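Local coordinates for protein beta-lactamase Mb2281c (Mycobacterium bovis, PDB 3I7J) that probably hydrolyses amide or ester bonds through an active-site serine, as a member of the serine beta-lactamase and penicillin-binding-protein family, at residues A[32-43]-A[145-156]; A[203-214]-A[219-227]. All coordinates share one frame; numbering follows the deposited sequence.

Contact 1 (A[32-43]-A[145-156]); sequences TARVFALASVTK and AGFGATSTVADL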
loop_
_atom_site.group_PDB
_atom_site.type_symbol
_atom_site.label_atom_id
_atom_site.label_comp_id
_atom_site.label_asym_id
_atom_site.label_seq_id
_atom_site.Cartn_x
_atom_site.Cartn_y
_atom_site.Cartn_z
ATOM N N THR A 32 7.806 17.320 5.752
ATOM C CA THR A 32 6.991 16.179 6.156
ATOM C C THR A 32 5.549 16.565 6.512
ATOM O O THR A 32 4.710 15.702 6.779
ATOM C CB THR A 32 7.638 15.431 7.350
ATOM O OG1 THR A 32 7.731 16.307 8.477
ATOM C CG2 THR A 32 9.028 14.952 6.984
ATOM N N ALA A 33 5.263 17.863 6.501
ATOM C CA ALA A 33 3.926 18.353 6.804
ATOM C C ALA A 33 3.179 18.696 5.511
ATOM O O ALA A 33 1.974 18.944 5.525
ATOM C CB ALA A 33 4.007 19.590 7.706
ATOM N N ARG A 34 3.898 18.708 4.393
ATOM C CA ARG A 34 3.297 19.017 3.098
ATOM C C ARG A 34 2.360 17.909 2.606
ATOM O O ARG A 34 2.717 16.729 2.621
ATOM C CB ARG A 34 4.395 19.264 2.054
ATOM C CG ARG A 34 3.858 19.367 0.640
ATOM C CD ARG A 34 4.865 19.931 -0.335
ATOM N NE ARG A 34 4.326 19.950 -1.687
ATOM C CZ ARG A 34 4.789 20.715 -2.669
ATOM N NH1 ARG A 34 5.808 21.537 -2.456
ATOM N NH2 ARG A 34 4.227 20.659 -3.870
ATOM N N VAL A 35 1.169 18.299 2.158
ATOM C CA VAL A 35 0.180 17.348 1.656
ATOM C C VAL A 35 0.471 16.899 0.223
ATOM O O VAL A 35 0.708 17.724 -0.655
ATOM C CB VAL A 35 -1.239 17.949 1.676
ATOM C CG1 VAL A 35 -2.186 17.034 0.923
ATOM C CG2 VAL A 35 -1.721 18.135 3.115
ATOM N N PHE A 36 0.421 15.591 -0.011
ATOM C CA PHE A 36 0.691 15.021 -1.331
ATOM C C PHE A 36 -0.449 14.091 -1.776
ATOM O O PHE A 36 -1.111 13.462 -0.944
ATOM C CB PHE A 36 1.986 14.195 -1.285
ATOM C CG PHE A 36 3.254 15.013 -1.214
ATOM C CD1 PHE A 36 3.876 15.458 -2.376
ATOM C CD2 PHE A 36 3.854 15.294 0.012
ATOM C CE1 PHE A 36 5.078 16.166 -2.318
ATOM C CE2 PHE A 36 5.056 16.001 0.082
ATOM C CZ PHE A 36 5.669 16.437 -1.086
ATOM N N ALA A 37 -0.685 14.000 -3.081
ATOM C CA ALA A 37 -1.707 13.084 -3.579
ATOM C C ALA A 37 -1.006 11.735 -3.483
ATOM O O ALA A 37 0.157 11.614 -3.873
ATOM C CB ALA A 37 -2.061 13.399 -5.038
ATOM N N LEU A 38 -1.699 10.723 -2.976
ATOM C CA LEU A 38 -1.080 9.411 -2.814
ATOM C C LEU A 38 -1.305 8.433 -3.945
ATOM O O LEU A 38 -0.553 7.469 -4.092
ATOM C CB LEU A 38 -1.573 8.755 -1.529
ATOM C CG LEU A 38 -1.370 9.527 -0.234
ATOM C CD1 LEU A 38 -1.744 8.619 0.925
ATOM C CD2 LEU A 38 0.084 9.980 -0.119
ATOM N N ALA A 39 -2.333 8.686 -4.747
ATOM C CA ALA A 39 -2.682 7.784 -5.840
ATOM C C ALA A 39 -2.821 6.394 -5.208
ATOM O O ALA A 39 -3.430 6.268 -4.149
ATOM C CB ALA A 39 -1.594 7.789 -6.928
ATOM N N SER A 40 -2.245 5.368 -5.828
ATOM C CA SER A 40 -2.349 4.003 -5.301
ATOM C C SER A 40 -1.718 3.748 -3.935
ATOM O O SER A 40 -1.849 2.656 -3.381
ATOM C CB SER A 40 -1.785 2.999 -6.309
ATOM O OG SER A 40 -2.685 2.815 -7.376
ATOM N N VAL A 41 -1.007 4.730 -3.396
ATOM C CA VAL A 41 -0.441 4.534 -2.074
ATOM C C VAL A 41 -1.648 4.595 -1.132
ATOM O O VAL A 41 -1.540 4.383 0.079
ATOM C CB VAL A 41 0.605 5.630 -1.728
ATOM C CG1 VAL A 41 1.102 5.466 -0.292
ATOM C CG2 VAL A 41 1.796 5.517 -2.693
ATOM N N THR A 42 -2.807 4.888 -1.715
ATOM C CA THR A 42 -4.059 4.941 -0.978
ATOM C C THR A 42 -4.433 3.526 -0.559
ATOM O O THR A 42 -4.928 3.303 0.542
ATOM C CB THR A 42 -5.231 5.472 -1.856
ATOM O OG1 THR A 42 -5.028 6.858 -2.156
ATOM C CG2 THR A 42 -6.577 5.296 -1.134
ATOM N N LYS A 43 -4.181 2.568 -1.443
ATOM C CA LYS A 43 -4.547 1.180 -1.188
ATOM C C LYS A 43 -4.153 0.589 0.158
ATOM O O LYS A 43 -4.970 -0.040 0.808
ATOM C CB LYS A 43 -4.060 0.301 -2.350
ATOM C CG LYS A 43 -4.833 0.585 -3.648
ATOM C CD LYS A 43 -4.717 -0.526 -4.695
ATOM C CE LYS A 43 -5.651 -0.263 -5.883
ATOM N NZ LYS A 43 -5.296 0.981 -6.653
ATOM N N ALA A 145 -11.640 4.790 -3.591
ATOM C CA ALA A 145 -10.972 3.946 -2.602
ATOM C C ALA A 145 -9.639 3.394 -3.080
ATOM O O ALA A 145 -8.822 2.950 -2.273
ATOM C CB ALA A 145 -11.882 2.794 -2.213
ATOM N N GLY A 146 -9.418 3.403 -4.387
ATOM C CA GLY A 146 -8.171 2.872 -4.887
ATOM C C GLY A 146 -7.086 3.889 -5.187
ATOM O O GLY A 146 -5.963 3.492 -5.492
ATOM N N PHE A 147 -7.375 5.182 -5.049
ATOM C CA PHE A 147 -6.374 6.187 -5.411
ATOM C C PHE A 147 -6.637 7.622 -4.963
ATOM O O PHE A 147 -5.842 8.511 -5.272
ATOM C CB PHE A 147 -6.272 6.198 -6.928
ATOM C CG PHE A 147 -7.590 6.471 -7.595
ATOM C CD1 PHE A 147 -8.011 7.780 -7.829
ATOM C CD2 PHE A 147 -8.452 5.421 -7.906
ATOM C CE1 PHE A 147 -9.278 8.045 -8.361
ATOM C CE2 PHE A 147 -9.723 5.666 -8.436
ATOM C CZ PHE A 147 -10.139 6.984 -8.665
ATOM N N GLY A 148 -7.732 7.861 -4.251
ATOM C CA GLY A 148 -8.061 9.222 -3.862
ATOM C C GLY A 148 -7.589 9.764 -2.532
ATOM O O GLY A 148 -7.978 10.864 -2.155
ATOM N N ALA A 149 -6.762 9.019 -1.813
ATOM C CA ALA A 149 -6.290 9.505 -0.526
ATOM C C ALA A 149 -5.214 10.583 -0.656
ATOM O O ALA A 149 -4.449 10.638 -1.625
ATOM C CB ALA A 149 -5.773 8.352 0.316
ATOM N N THR A 150 -5.189 11.442 0.350
ATOM C CA THR A 150 -4.259 12.548 0.450
ATOM C C THR A 150 -3.613 12.412 1.835
ATOM O O THR A 150 -4.291 12.073 2.802
ATOM C CB THR A 150 -5.047 13.886 0.325
ATOM O OG1 THR A 150 -5.010 14.337 -1.034
ATOM C CG2 THR A 150 -4.495 14.932 1.225
ATOM N N SER A 151 -2.311 12.663 1.938
ATOM C CA SER A 151 -1.631 12.535 3.221
ATOM C C SER A 151 -0.281 13.252 3.224
ATOM O O SER A 151 0.092 13.907 2.246
ATOM C CB SER A 151 -1.443 11.046 3.551
ATOM O OG SER A 151 -0.989 10.862 4.880
ATOM N N THR A 152 0.445 13.116 4.333
ATOM C CA THR A 152 1.759 13.741 4.518
ATOM C C THR A 152 2.779 12.682 4.896
ATOM O O THR A 152 2.410 11.594 5.320
ATOM C CB THR A 152 1.723 14.751 5.676
ATOM O OG1 THR A 152 1.434 14.050 6.897
ATOM C CG2 THR A 152 0.650 15.807 5.441
ATOM N N VAL A 153 4.065 12.994 4.753
ATOM C CA VAL A 153 5.086 12.016 5.116
ATOM C C VAL A 153 5.019 11.712 6.616
ATOM O O VAL A 153 5.250 10.576 7.034
ATOM C CB VAL A 153 6.506 12.504 4.737
ATOM C CG1 VAL A 153 7.558 11.510 5.235
ATOM C CG2 VAL A 153 6.607 12.636 3.222
ATOM N N ALA A 154 4.692 12.720 7.421
ATOM C CA ALA A 154 4.585 12.547 8.870
ATOM C C ALA A 154 3.500 11.530 9.220
ATOM O O ALA A 154 3.700 10.658 10.070
ATOM C CB ALA A 154 4.273 13.886 9.542
ATOM N N ASP A 155 2.340 11.664 8.580
ATOM C CA ASP A 155 1.227 10.747 8.810
ATOM C C ASP A 155 1.579 9.350 8.295
ATOM O O ASP A 155 1.298 8.348 8.955
ATOM C CB ASP A 155 -0.044 11.239 8.103
ATOM C CG ASP A 155 -0.852 12.199 8.947
ATOM O OD1 ASP A 155 -0.314 12.710 9.958
ATOM O OD2 ASP A 155 -2.026 12.455 8.591
ATOM N N LEU A 156 2.190 9.280 7.115
ATOM C CA LEU A 156 2.555 7.984 6.560
ATOM C C LEU A 156 3.643 7.327 7.387
ATOM O O LEU A 156 3.733 6.100 7.446
ATOM C CB LEU A 156 3.013 8.120 5.112
ATOM C CG LEU A 156 1.917 8.411 4.095
ATOM C CD1 LEU A 156 2.499 8.186 2.708
ATOM C CD2 LEU A 156 0.715 7.483 4.309
HETATM O O HOH W 1 5.010 15.461 3.374
HETATM O O HOH W 2 -4.657 10.626 -4.431
#
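Lys43 NZ donates to Gly146 O at 2.8 Å, tilted out of the carbonyl plane; the same amine is hydrogen-bonded to Tyr99 OH, which also bonds Ser40 OG. The bend at the end of the lysine chain (chi4 64°) turns its amine to that carbonyl. At the preceding residue, Thr42 OG1 is gripped twice: it donates to Ala39 O and accepts from Ala149 N at 2.8 Å, so the hydroxyl ties the loop before helix 42-56 to the incoming strand. Water 2 joins the same place, accepting from Ala39 N and donating to Phe147 O and Ala149 O.

The two short strands then pair antiparallel. Phe36 N donates to Ser151 O at 2.8 Å, Ser151 N donates back to Phe36 O, and Leu38 N reaches Ala149 O. Beyond the strands, Ala154 N, in the first turn of helix 153-164, bonds Thr32 O with a C=O...N angle of 137°, in the carbonyl plane on a lone pair. Thr152 caps that helix: with OG1 placed between its backbone N and carbonyl carbon (chi1 63°), the hydroxyl accepts from Asp155 N.

Packing follows. Leu38 lays CD1 against Ser151 CB at 3.6 Å, while its CD2 meets Leu156 CD1 at 4.1 Å, the two leucines sliding past each other in opposite directions. Thr42 CG2 presses on Ala149 CB at 3.5 Å, a tight fit.

Ser40, Lys43 and Tyr99 match the SxxK and tyrosine pattern of this family, consistent with a serine nucleophile and its lysine partner. Gly146 O, through Lys43 NZ, and the Thr42 hydroxyl, through Ala149 N, tie the start of helix 42-56, next to Ser40, to segment 145-156.

Contact 2 (A[203-214]-A[219-227]); sequences GFEIRNSKSPHW and NSTRTFGHF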
loop_
_atom_site.group_PDB
_atom_site.type_symbol
_atom_site.label_atom_id
_atom_site.label_comp_id
_atom_site.label_asym_id
_atom_site.label_seq_id
_atom_site.Cartn_x
_atom_site.Cartn_y
_atom_site.Cartn_z
ATOM N N GLY A 203 -4.065 -6.492 0.299
ATOM C CA GLY A 203 -4.123 -5.067 0.028
ATOM C C GLY A 203 -2.744 -4.451 -0.096
ATOM O O GLY A 203 -2.590 -3.348 -0.613
ATOM N N PHE A 204 -1.738 -5.172 0.388
ATOM C CA PHE A 204 -0.360 -4.707 0.325
ATOM C C PHE A 204 0.378 -5.498 -0.758
ATOM O O PHE A 204 0.255 -6.725 -0.823
ATOM C CB PHE A 204 0.363 -4.951 1.658
ATOM C CG PHE A 204 -0.355 -4.407 2.874
ATOM C CD1 PHE A 204 -1.072 -3.213 2.816
ATOM C CD2 PHE A 204 -0.240 -5.059 4.104
ATOM C CE1 PHE A 204 -1.657 -2.674 3.962
ATOM C CE2 PHE A 204 -0.817 -4.531 5.255
ATOM C CZ PHE A 204 -1.528 -3.334 5.184
ATOM N N GLU A 205 1.147 -4.824 -1.609
ATOM C CA GLU A 205 1.895 -5.566 -2.615
ATOM C C GLU A 205 3.048 -6.226 -1.879
ATOM O O GLU A 205 3.534 -5.697 -0.879
ATOM C CB GLU A 205 2.472 -4.645 -3.691
ATOM C CG GLU A 205 2.982 -5.410 -4.911
ATOM C CD GLU A 205 4.162 -4.728 -5.599
ATOM O OE1 GLU A 205 4.184 -3.479 -5.676
ATOM O OE2 GLU A 205 5.063 -5.448 -6.074
ATOM N N ILE A 206 3.467 -7.392 -2.360
ATOM C CA ILE A 206 4.600 -8.106 -1.777
ATOM C C ILE A 206 5.655 -8.192 -2.882
ATOM O O ILE A 206 5.367 -8.612 -4.001
ATOM C CB ILE A 206 4.210 -9.523 -1.306
ATOM C CG1 ILE A 206 3.304 -9.427 -0.075
ATOM C CG2 ILE A 206 5.450 -10.323 -0.949
ATOM C CD1 ILE A 206 2.838 -10.801 0.453
ATOM N N ARG A 207 6.870 -7.775 -2.554
ATOM C CA ARG A 207 7.981 -7.747 -3.495
ATOM C C ARG A 207 8.398 -9.094 -4.047
ATOM O O ARG A 207 8.529 -9.280 -5.265
ATOM C CB ARG A 207 9.197 -7.106 -2.829
ATOM C CG ARG A 207 10.455 -7.061 -3.685
ATOM C CD ARG A 207 11.622 -6.550 -2.857
ATOM N NE ARG A 207 12.852 -6.367 -3.631
ATOM C CZ ARG A 207 13.613 -7.359 -4.081
ATOM N NH1 ARG A 207 13.282 -8.622 -3.845
ATOM N NH2 ARG A 207 14.716 -7.086 -4.759
ATOM N N ASN A 208 8.616 -10.032 -3.135
ATOM C CA ASN A 208 9.071 -11.358 -3.502
ATOM C C ASN A 208 10.402 -11.098 -4.194
ATOM O O ASN A 208 11.288 -10.479 -3.608
ATOM C CB ASN A 208 8.084 -12.020 -4.458
ATOM C CG ASN A 208 8.424 -13.462 -4.726
ATOM O OD1 ASN A 208 8.416 -14.291 -3.821
ATOM N ND2 ASN A 208 8.735 -13.772 -5.977
ATOM N N SER A 209 10.545 -11.540 -5.437
ATOM C CA SER A 209 11.788 -11.306 -6.170
ATOM C C SER A 209 11.513 -10.703 -7.548
ATOM O O SER A 209 12.203 -11.009 -8.518
ATOM C CB SER A 209 12.578 -12.617 -6.304
ATOM O OG SER A 209 11.794 -13.622 -6.929
ATOM N N LYS A 210 10.501 -9.841 -7.616
ATOM C CA LYS A 210 10.107 -9.172 -8.853
ATOM C C LYS A 210 11.252 -8.336 -9.401
ATOM O O LYS A 210 12.057 -7.776 -8.650
ATOM C CB LYS A 210 8.893 -8.273 -8.607
ATOM C CG LYS A 210 7.623 -9.031 -8.266
ATOM C CD LYS A 210 6.504 -8.092 -7.837
ATOM C CE LYS A 210 5.370 -8.869 -7.166
ATOM N NZ LYS A 210 4.260 -7.968 -6.749
ATOM N N SER A 211 11.311 -8.245 -10.721
ATOM C CA SER A 211 12.372 -7.502 -11.374
ATOM C C SER A 211 11.979 -7.202 -12.808
ATOM O O SER A 211 11.557 -8.092 -13.535
ATOM C CB SER A 211 13.664 -8.325 -11.356
ATOM O OG SER A 211 14.721 -7.645 -12.006
ATOM N N PRO A 212 12.086 -5.934 -13.226
ATOM C CA PRO A 212 12.549 -4.808 -12.410
ATOM C C PRO A 212 11.477 -4.479 -11.372
ATOM O O PRO A 212 10.350 -4.962 -11.478
ATOM C CB PRO A 212 12.735 -3.703 -13.440
ATOM C CG PRO A 212 11.619 -3.968 -14.393
ATOM C CD PRO A 212 11.663 -5.478 -14.560
ATOM N N HIS A 213 11.819 -3.665 -10.375
ATOM C CA HIS A 213 10.865 -3.310 -9.320
ATOM C C HIS A 213 11.150 -1.911 -8.782
ATOM O O HIS A 213 12.189 -1.328 -9.086
ATOM C CB HIS A 213 10.956 -4.325 -8.171
ATOM C CG HIS A 213 9.745 -4.349 -7.286
ATOM N ND1 HIS A 213 8.502 -4.726 -7.744
ATOM C CD2 HIS A 213 9.586 -4.040 -5.976
ATOM C CE1 HIS A 213 7.629 -4.649 -6.754
ATOM N NE2 HIS A 213 8.260 -4.235 -5.673
ATOM N N TRP A 214 10.233 -1.370 -7.986
ATOM C CA TRP A 214 10.432 -0.039 -7.428
ATOM C C TRP A 214 11.258 -0.065 -6.146
ATOM O O TRP A 214 11.837 0.954 -5.767
ATOM C CB TRP A 214 9.088 0.662 -7.186
ATOM C CG TRP A 214 8.057 -0.173 -6.479
ATOM C CD1 TRP A 214 7.244 -1.124 -7.031
ATOM C CD2 TRP A 214 7.736 -0.127 -5.085
ATOM N NE1 TRP A 214 6.432 -1.672 -6.060
ATOM C CE2 TRP A 214 6.716 -1.079 -4.859
ATOM C CE3 TRP A 214 8.215 0.626 -4.001
ATOM C CZ2 TRP A 214 6.161 -1.296 -3.594
ATOM C CZ3 TRP A 214 7.664 0.409 -2.744
ATOM C CH2 TRP A 214 6.648 -0.546 -2.553
ATOM N N ASN A 219 16.283 -5.149 -0.804
ATOM C CA ASN A 219 15.091 -5.342 0.011
ATOM C C ASN A 219 14.833 -6.845 0.037
ATOM O O ASN A 219 15.086 -7.532 -0.949
ATOM C CB ASN A 219 13.893 -4.597 -0.598
ATOM C CG ASN A 219 13.786 -3.159 -0.097
ATOM O OD1 ASN A 219 13.580 -2.922 1.097
ATOM N ND2 ASN A 219 13.933 -2.198 -1.000
ATOM N N SER A 220 14.358 -7.367 1.164
ATOM C CA SER A 220 14.098 -8.804 1.263
ATOM C C SER A 220 12.846 -9.156 0.471
ATOM O O SER A 220 12.039 -8.277 0.156
ATOM C CB SER A 220 13.879 -9.211 2.715
ATOM O OG SER A 220 12.646 -8.694 3.168
ATOM N N THR A 221 12.678 -10.442 0.167
ATOM C CA THR A 221 11.511 -10.906 -0.577
ATOM C C THR A 221 10.218 -10.684 0.213
ATOM O O THR A 221 9.131 -10.682 -0.361
ATOM C CB THR A 221 11.621 -12.424 -0.933
ATOM O OG1 THR A 221 11.881 -13.177 0.259
ATOM C CG2 THR A 221 12.737 -12.671 -1.946
ATOM N N ARG A 222 10.329 -10.486 1.524
ATOM C CA ARG A 222 9.145 -10.260 2.362
ATOM C C ARG A 222 8.699 -8.794 2.408
ATOM O O ARG A 222 7.682 -8.464 3.021
ATOM C CB ARG A 222 9.408 -10.752 3.784
ATOM C CG ARG A 222 9.585 -12.256 3.901
ATOM C CD ARG A 222 10.172 -12.598 5.256
ATOM N NE ARG A 222 9.334 -12.136 6.363
ATOM C CZ ARG A 222 9.789 -11.928 7.593
ATOM N NH1 ARG A 222 11.073 -12.136 7.859
ATOM N NH2 ARG A 222 8.965 -11.520 8.553
ATOM N N THR A 223 9.474 -7.926 1.772
ATOM C CA THR A 223 9.155 -6.505 1.719
ATOM C C THR A 223 7.751 -6.339 1.121
ATOM O O THR A 223 7.402 -7.019 0.160
ATOM C CB THR A 223 10.190 -5.754 0.847
ATOM O OG1 THR A 223 11.504 -5.973 1.382
ATOM C CG2 THR A 223 9.898 -4.246 0.827
ATOM N N PHE A 224 6.949 -5.446 1.704
ATOM C CA PHE A 224 5.586 -5.200 1.230
ATOM C C PHE A 224 5.280 -3.704 1.317
ATOM O O PHE A 224 5.972 -2.970 2.020
ATOM C CB PHE A 224 4.579 -6.006 2.073
ATOM C CG PHE A 224 4.525 -5.594 3.525
ATOM C CD1 PHE A 224 3.692 -4.555 3.941
ATOM C CD2 PHE A 224 5.320 -6.238 4.473
ATOM C CE1 PHE A 224 3.651 -4.165 5.281
ATOM C CE2 PHE A 224 5.291 -5.858 5.819
ATOM C CZ PHE A 224 4.453 -4.820 6.222
ATOM N N GLY A 225 4.246 -3.263 0.602
ATOM C CA GLY A 225 3.881 -1.858 0.606
ATOM C C GLY A 225 3.122 -1.489 -0.655
ATOM O O GLY A 225 2.230 -2.222 -1.080
ATOM N N HIS A 226 3.478 -0.369 -1.275
ATOM C CA HIS A 226 2.776 0.056 -2.477
ATOM C C HIS A 226 3.391 1.340 -3.016
ATOM O O HIS A 226 3.985 2.111 -2.264
ATOM C CB HIS A 226 1.304 0.323 -2.125
ATOM C CG HIS A 226 0.317 -0.254 -3.094
ATOM N ND1 HIS A 226 0.167 0.224 -4.376
ATOM C CD2 HIS A 226 -0.601 -1.241 -2.951
ATOM C CE1 HIS A 226 -0.802 -0.440 -4.983
ATOM N NE2 HIS A 226 -1.285 -1.335 -4.141
ATOM N N PHE A 227 3.277 1.562 -4.323
ATOM C CA PHE A 227 3.751 2.821 -4.893
ATOM C C PHE A 227 2.554 3.365 -5.650
ATOM O O PHE A 227 1.559 2.659 -5.825
ATOM C CB PHE A 227 4.985 2.642 -5.802
ATOM C CG PHE A 227 4.683 2.168 -7.196
ATOM C CD1 PHE A 227 4.454 0.820 -7.453
ATOM C CD2 PHE A 227 4.662 3.069 -8.260
ATOM C CE1 PHE A 227 4.212 0.370 -8.751
ATOM C CE2 PHE A 227 4.422 2.634 -9.562
ATOM C CZ PHE A 227 4.195 1.279 -9.809
HETATM O O HOH W 3 -3.084 -3.201 -3.311
HETATM O O HOH W 4 2.580 -1.317 -5.712
#
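Trp214 leans across strand 224-228 from the loop after strand 205-206, its CB carrying CG into the position between backbone N and carbonyl carbon (chi1 48°). From there the indole stands with one face toward Phe227. CD1 is the indole atom nearest Phe227, 3.4 Å from its CD1. Phe227 CB sits near CD2 and over the face of the five-membered ring, 4.1 Å from its centroid, in a CH-pi contact; the two ring planes meet obliquely at 41°. NE1 donates in the ring plane to Glu205 OE1 at 2.9 Å, on the syn side of the carboxylate, and water 4 links that oxygen to Phe227 N. At the far rim, CZ2 lies against His226 N and CA, and Trp214 CH2 ends 3.4 Å from His226 N. CH2 also rests near the carbonyl carbon of Gly225.

Next to the indole the strands pair antiparallel: Glu205 and Gly225 exchange two backbone bonds, and Arg207 N meets Thr223 O almost straight (175°). The type I turn from Ser220 to Thr223 presents Thr221 O to Asn208 N. Arg207 reaches out extended; Asn219 O lies over the centre of one guanidinium face, 3.4 Å from its plane, while NH2 bonds Gly216 O. Phe224, on the same face as Ile206, has the Phe204 ring beside it, pointing the same way, nearly parallel but slid apart.

Strand 205-206 is one of the two edge strands of the six-stranded antiparallel sheet, and 224-228 joins it to strand 232-237. Trp214 touches Trp260 of helix 256-271, whereas Phe204 and His226 face helix 42-56.

The two contacts lie on opposite sides of the chain's centre, with their own centres about 19 Å apart, yet they touch where the start of helix 42-56 in contact 1 meets His226 and Phe227 of contact 2. Contact 1 is partly buried and joins segments about a hundred residues apart through a small separate sheet and two helix starts. Contact 2 is more fully buried and local, pairing the edge of the main sheet with the next strand. Contact 1 is held largely by backbone bonds, with a threonine hydroxyl, a lysine amine and bridging waters; contact 2 adds aromatic packing round a buried glutamate. His226 packs against Lys43, so both contacts probably border the putative active site.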